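Local coordinates for protein MlnE (Bacillus amyloliquefaciens subsp. plantarum, PDB 5D2E) that is the N-terminal, B-type ketoreductase part of a macrolactin assembly-line polyketide synthase, binding NADP and probably reducing carrier-bound beta-keto intermediates, at residues Glu339-Ala342 / Leu343-Ile347; Lys138-Glu141 / Asp142-Arg145. All coordinates share one frame; numbering follows the deposited sequence.

In the fold
From the N terminus, the chain reaches interaction 2 first: residues 138-141 end the loop after strand 127-133 and turn into helix 141-164, in the first of two Rossmann-like family regions. Interaction 1 comes much later, within helix 337-351 of the KR domain, where NADP binds. Both are local contacts within continuous segments, so neither closes a long loop; they follow in series without nesting or crossing. The centres of interactions 1 and 2 are about 20 Å apart. The nearest atoms of interactions 1 and 2 are about 10 Å apart, so the two do not touch. Helix 386-394 connects them indirectly: Met144 packs on its Trp390, which Thr340 of interaction 1 also meets.

Interaction 1: residues Glu339-Ala342 / Leu343-Ile347; sequences ETDA and LIKYI
Helix 337-351 of the NADP-binding KR domain contains this i to i+4 contact, in which Asp341 and Lys345 form a salt bridge one turn apart. Lys345 NZ donates to Asp341 OD2 at 2.7 Å, arriving from above the carboxylate, 41° out of its plane. Beyond CG the lysine chain is extended and runs back toward the preceding turn; its CG lies 3.5 Å from Asp341 O, so the aliphatic part rests against the same residue whose carboxylate it reaches. A chi1 of -163° sets Asp341 CG beside that residue's own carbonyl carbon, on the side of the following turn, where OD2 can meet the ammonium group.

Along the backbone the bonding is regular alpha-helix. Lys345 N bonds to Asp341 O at 3.0 Å with a nearly straight N-H...O angle of 173°, so this pair is joined through both main chain and side chains. Leu343 N to Glu339 O is 2.8 Å, and Tyr346 N to Ala342 O is 3.0 Å.

Elsewhere on the helix, Leu343 and Ile344 pack on Leu277 of strand 275-279, and Leu343 also on Thr304 of strand 300-304. Thr340 OG1 bonds to Ile334 O and Glu339 OE1 to Asp333 N; those partners belong to the NADP site, making Glu339 and Thr340 second-shell residues.

The paired charges bridge successive turns on the solvent-facing side of the helix, where water probably moderates the electrostatic gain.

Interaction 2: residues Lys138-Glu141 / Asp142-Arg145; sequences KNTE and DAMR
Thr140 takes a chi1 of 62°, placing OG1 between its own backbone nitrogen and carbonyl carbon, and from there the hydroxyl oxygen faces the first turn of helix 141-164. It accepts from Ala143 N at 3.2 Å, a capping bond with Thr140 at the N-cap. Glu141, one residue on, is extended throughout (chi1 -176°), with its carboxylate carried alongside Arg145, whose chain is likewise extended from CG to NE.

The two side chains lie side by side and point the same way. Glu141 OE2 is the single atom gripped: Arg145 NE donates to it at 2.9 Å. Arg145 NH2 adds a second bond to the same Glu141 OE2 at 3.0 Å, and both are somewhat bent. OE2 sits at the guanidinium edge, 10° out of that plane, and meets NE with its anti lone pair. The carboxylate and guanidinium planes are turned well apart, so this is a side-on grip by NE and NH2 on one carboxylate oxygen, which accepts both bonds, rather than a flat two-oxygen pairing.

In the main chain the first helical bonds form. Met144 N reaches Thr140 O at 2.9 Å, and Arg145 N reaches Glu141 O at 2.9 Å. Met144 also bends at chi3, bringing CE to 3.2 Å from Thr140 O, and its side chain packs on Phe386, Val389 and Trp390 of helix 386-394. Just upstream, Lys138 CB lies 3.8 Å from Ala143 CB, bringing the incoming loop against the new helix. Asn139 is the centre of an inverse gamma turn, and its carbonyl oxygen accepts from Lys393 NZ.

The Glu141-Arg145 bridge is a separate i to i+4 pair across the first turn. The bond accepted by Thr140 OG1 is the defining feature of a capped helix N terminus, here starting a helix of the first Rossmann-like region that faces the KR domain.

Interaction 1: residues Glu339-Ala342 / Leu343-Ile347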
loop_
_atom_site.group_PDB
_atom_site.type_symbol
_atom_site.label_atom_id
_atom_site.label_comp_id
_atom_site.label_asym_id
_atom_site.label_seq_id
_atom_site.Cartn_x
_atom_site.Cartn_y
_atom_site.Cartn_z
ATOM N N GLU A 339 1.421 -22.476 5.228
ATOM C CA GLU A 339 2.202 -22.299 6.442
ATOM C C GLU A 339 1.448 -21.416 7.412
ATOM O O GLU A 339 1.430 -21.671 8.621
ATOM C CB GLU A 339 3.588 -21.729 6.176
ATOM C CG GLU A 339 4.501 -22.689 5.404
ATOM C CD GLU A 339 5.976 -22.339 5.505
ATOM O OE1 GLU A 339 6.461 -21.777 6.537
ATOM O OE2 GLU A 339 6.650 -22.596 4.506
ATOM N N THR A 340 0.807 -20.374 6.883
ATOM C CA THR A 340 0.055 -19.458 7.707
ATOM C C THR A 340 -1.167 -20.180 8.290
ATOM O O THR A 340 -1.524 -19.974 9.456
ATOM C CB THR A 340 -0.328 -18.219 6.900
ATOM O OG1 THR A 340 0.861 -17.490 6.578
ATOM C CG2 THR A 340 -1.221 -17.286 7.715
ATOM N N ASP A 341 -1.804 -21.021 7.492
ATOM C CA ASP A 341 -2.919 -21.794 7.982
ATOM C C ASP A 341 -2.475 -22.734 9.124
ATOM O O ASP A 341 -3.123 -22.786 10.192
ATOM C CB ASP A 341 -3.538 -22.596 6.851
ATOM C CG ASP A 341 -4.967 -23.095 7.196
ATOM O OD1 ASP A 341 -5.757 -22.371 7.885
ATOM O OD2 ASP A 341 -5.300 -24.212 6.750
ATOM N N ALA A 342 -1.381 -23.453 8.896
ATOM C CA ALA A 342 -0.795 -24.340 9.908
ATOM C C ALA A 342 -0.468 -23.579 11.146
ATOM O O ALA A 342 -0.651 -24.084 12.228
ATOM C CB ALA A 342 0.469 -25.012 9.369
ATOM N N LEU A 343 0.035 -22.343 11.007
ATOM C CA LEU A 343 0.383 -21.511 12.134
ATOM C C LEU A 343 -0.854 -21.183 13.037
ATOM O O LEU A 343 -0.805 -21.316 14.268
ATOM C CB LEU A 343 1.108 -20.247 11.669
ATOM C CG LEU A 343 1.335 -19.156 12.722
ATOM C CD1 LEU A 343 2.248 -19.602 13.840
ATOM C CD2 LEU A 343 1.782 -17.820 12.109
ATOM N N ILE A 344 -1.945 -20.720 12.429
ATOM C CA ILE A 344 -3.154 -20.366 13.182
ATOM C C ILE A 344 -3.738 -21.641 13.842
ATOM O O ILE A 344 -4.071 -21.620 15.036
ATOM C CB ILE A 344 -4.211 -19.664 12.305
ATOM C CG1 ILE A 344 -3.657 -18.356 11.669
ATOM C CG2 ILE A 344 -5.486 -19.442 13.080
ATOM C CD1 ILE A 344 -2.943 -17.382 12.542
ATOM N N LYS A 345 -3.771 -22.732 13.113
ATOM C CA LYS A 345 -4.190 -24.031 13.685
ATOM C C LYS A 345 -3.399 -24.450 14.919
ATOM O O LYS A 345 -3.979 -24.909 15.913
ATOM C CB LYS A 345 -4.125 -25.109 12.626
ATOM C CG LYS A 345 -5.334 -25.030 11.738
ATOM C CD LYS A 345 -5.192 -25.835 10.466
ATOM C CE LYS A 345 -6.535 -25.745 9.767
ATOM N NZ LYS A 345 -6.436 -26.108 8.341
ATOM N N TYR A 346 -2.096 -24.241 14.879
ATOM C CA TYR A 346 -1.235 -24.603 15.982
ATOM C C TYR A 346 -1.480 -23.721 17.166
ATOM O O TYR A 346 -1.435 -24.197 18.327
ATOM C CB TYR A 346 0.205 -24.575 15.548
ATOM C CG TYR A 346 1.208 -24.697 16.669
ATOM C CD1 TYR A 346 1.571 -25.940 17.165
ATOM C CD2 TYR A 346 1.778 -23.561 17.252
ATOM C CE1 TYR A 346 2.494 -26.049 18.200
ATOM C CE2 TYR A 346 2.703 -23.662 18.289
ATOM C CZ TYR A 346 3.050 -24.921 18.753
ATOM O OH TYR A 346 3.950 -25.065 19.779
ATOM N N ILE A 347 -1.744 -22.436 16.910
ATOM C CA ILE A 347 -2.019 -21.518 17.988
ATOM C C ILE A 347 -3.364 -21.928 18.631
ATOM O O ILE A 347 -3.495 -21.923 19.877
ATOM C CB ILE A 347 -2.093 -20.069 17.507
ATOM C CG1 ILE A 347 -0.728 -19.569 17.123
ATOM C CG2 ILE A 347 -2.673 -19.185 18.576
ATOM C CD1 ILE A 347 -0.755 -18.199 16.496
#

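Interaction 2: residues Lys138-Glu141 / Asp142-Arg145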
loop_
_atom_site.group_PDB
_atom_site.type_symbol
_atom_site.label_atom_id
_atom_site.label_comp_id
_atom_site.label_asym_id
_atom_site.label_seq_id
_atom_site.Cartn_x
_atom_site.Cartn_y
_atom_site.Cartn_z
ATOM N N LYS A 138 -10.326 -11.149 -5.030
ATOM C CA LYS A 138 -10.643 -12.275 -4.213
ATOM C C LYS A 138 -9.381 -12.685 -3.480
ATOM O O LYS A 138 -8.270 -12.549 -4.026
ATOM C CB LYS A 138 -11.008 -13.483 -5.057
ATOM C CG LYS A 138 -12.272 -13.406 -5.902
ATOM C CD LYS A 138 -12.616 -14.825 -6.399
ATOM C CE LYS A 138 -12.481 -15.845 -5.239
ATOM N NZ LYS A 138 -13.169 -17.166 -5.337
ATOM N N ASN A 139 -9.572 -13.263 -2.298
ATOM C CA ASN A 139 -8.455 -13.627 -1.427
ATOM C C ASN A 139 -7.944 -15.049 -1.773
ATOM O O ASN A 139 -7.793 -15.915 -0.874
ATOM C CB ASN A 139 -8.850 -13.479 0.038
ATOM C CG ASN A 139 -9.887 -14.510 0.474
ATOM O OD1 ASN A 139 -10.612 -15.016 -0.341
ATOM N ND2 ASN A 139 -9.966 -14.774 1.763
ATOM N N THR A 140 -7.737 -15.300 -3.062
ATOM C CA THR A 140 -7.121 -16.565 -3.515
ATOM C C THR A 140 -5.796 -16.258 -4.221
ATOM O O THR A 140 -5.611 -15.161 -4.830
ATOM C CB THR A 140 -7.980 -17.326 -4.526
ATOM O OG1 THR A 140 -8.145 -16.506 -5.690
ATOM C CG2 THR A 140 -9.332 -17.619 -3.961
ATOM N N GLU A 141 -4.904 -17.235 -4.213
ATOM C CA GLU A 141 -3.622 -17.046 -4.837
ATOM C C GLU A 141 -3.779 -16.695 -6.291
ATOM O O GLU A 141 -3.136 -15.791 -6.785
ATOM C CB GLU A 141 -2.785 -18.293 -4.717
ATOM C CG GLU A 141 -1.383 -18.089 -5.284
ATOM C CD GLU A 141 -0.465 -19.278 -5.100
ATOM O OE1 GLU A 141 -0.841 -20.261 -4.454
ATOM O OE2 GLU A 141 0.662 -19.184 -5.600
ATOM N N ASP A 142 -4.595 -17.457 -6.986
ATOM C CA ASP A 142 -4.739 -17.272 -8.419
ATOM C C ASP A 142 -5.271 -15.867 -8.760
ATOM O O ASP A 142 -4.793 -15.218 -9.667
ATOM C CB ASP A 142 -5.710 -18.321 -8.967
ATOM C CG ASP A 142 -5.760 -18.294 -10.472
ATOM O OD1 ASP A 142 -4.722 -18.597 -11.079
ATOM O OD2 ASP A 142 -6.797 -17.909 -11.049
ATOM N N ALA A 143 -6.272 -15.411 -8.027
ATOM C CA ALA A 143 -6.868 -14.122 -8.303
ATOM C C ALA A 143 -5.840 -13.031 -8.026
ATOM O O ALA A 143 -5.728 -12.095 -8.802
ATOM C CB ALA A 143 -8.078 -13.875 -7.432
ATOM N N MET A 144 -5.151 -13.133 -6.895
ATOM C CA MET A 144 -4.182 -12.094 -6.545
ATOM C C MET A 144 -3.041 -12.042 -7.539
ATOM O O MET A 144 -2.628 -10.954 -7.954
ATOM C CB MET A 144 -3.722 -12.255 -5.137
ATOM C CG MET A 144 -4.808 -11.932 -4.120
ATOM S SD MET A 144 -4.081 -12.085 -2.436
ATOM C CE MET A 144 -4.086 -13.836 -2.286
ATOM N N ARG A 145 -2.566 -13.203 -7.975
ATOM C CA ARG A 145 -1.513 -13.234 -8.982
ATOM C C ARG A 145 -1.955 -12.547 -10.259
ATOM O O ARG A 145 -1.179 -11.759 -10.832
ATOM C CB ARG A 145 -1.067 -14.676 -9.280
ATOM C CG ARG A 145 -0.157 -15.257 -8.228
ATOM C CD ARG A 145 0.466 -16.597 -8.673
ATOM N NE ARG A 145 1.218 -17.202 -7.585
ATOM C CZ ARG A 145 2.383 -16.738 -7.106
ATOM N NH1 ARG A 145 2.967 -15.633 -7.577
ATOM N NH2 ARG A 145 2.969 -17.393 -6.113
#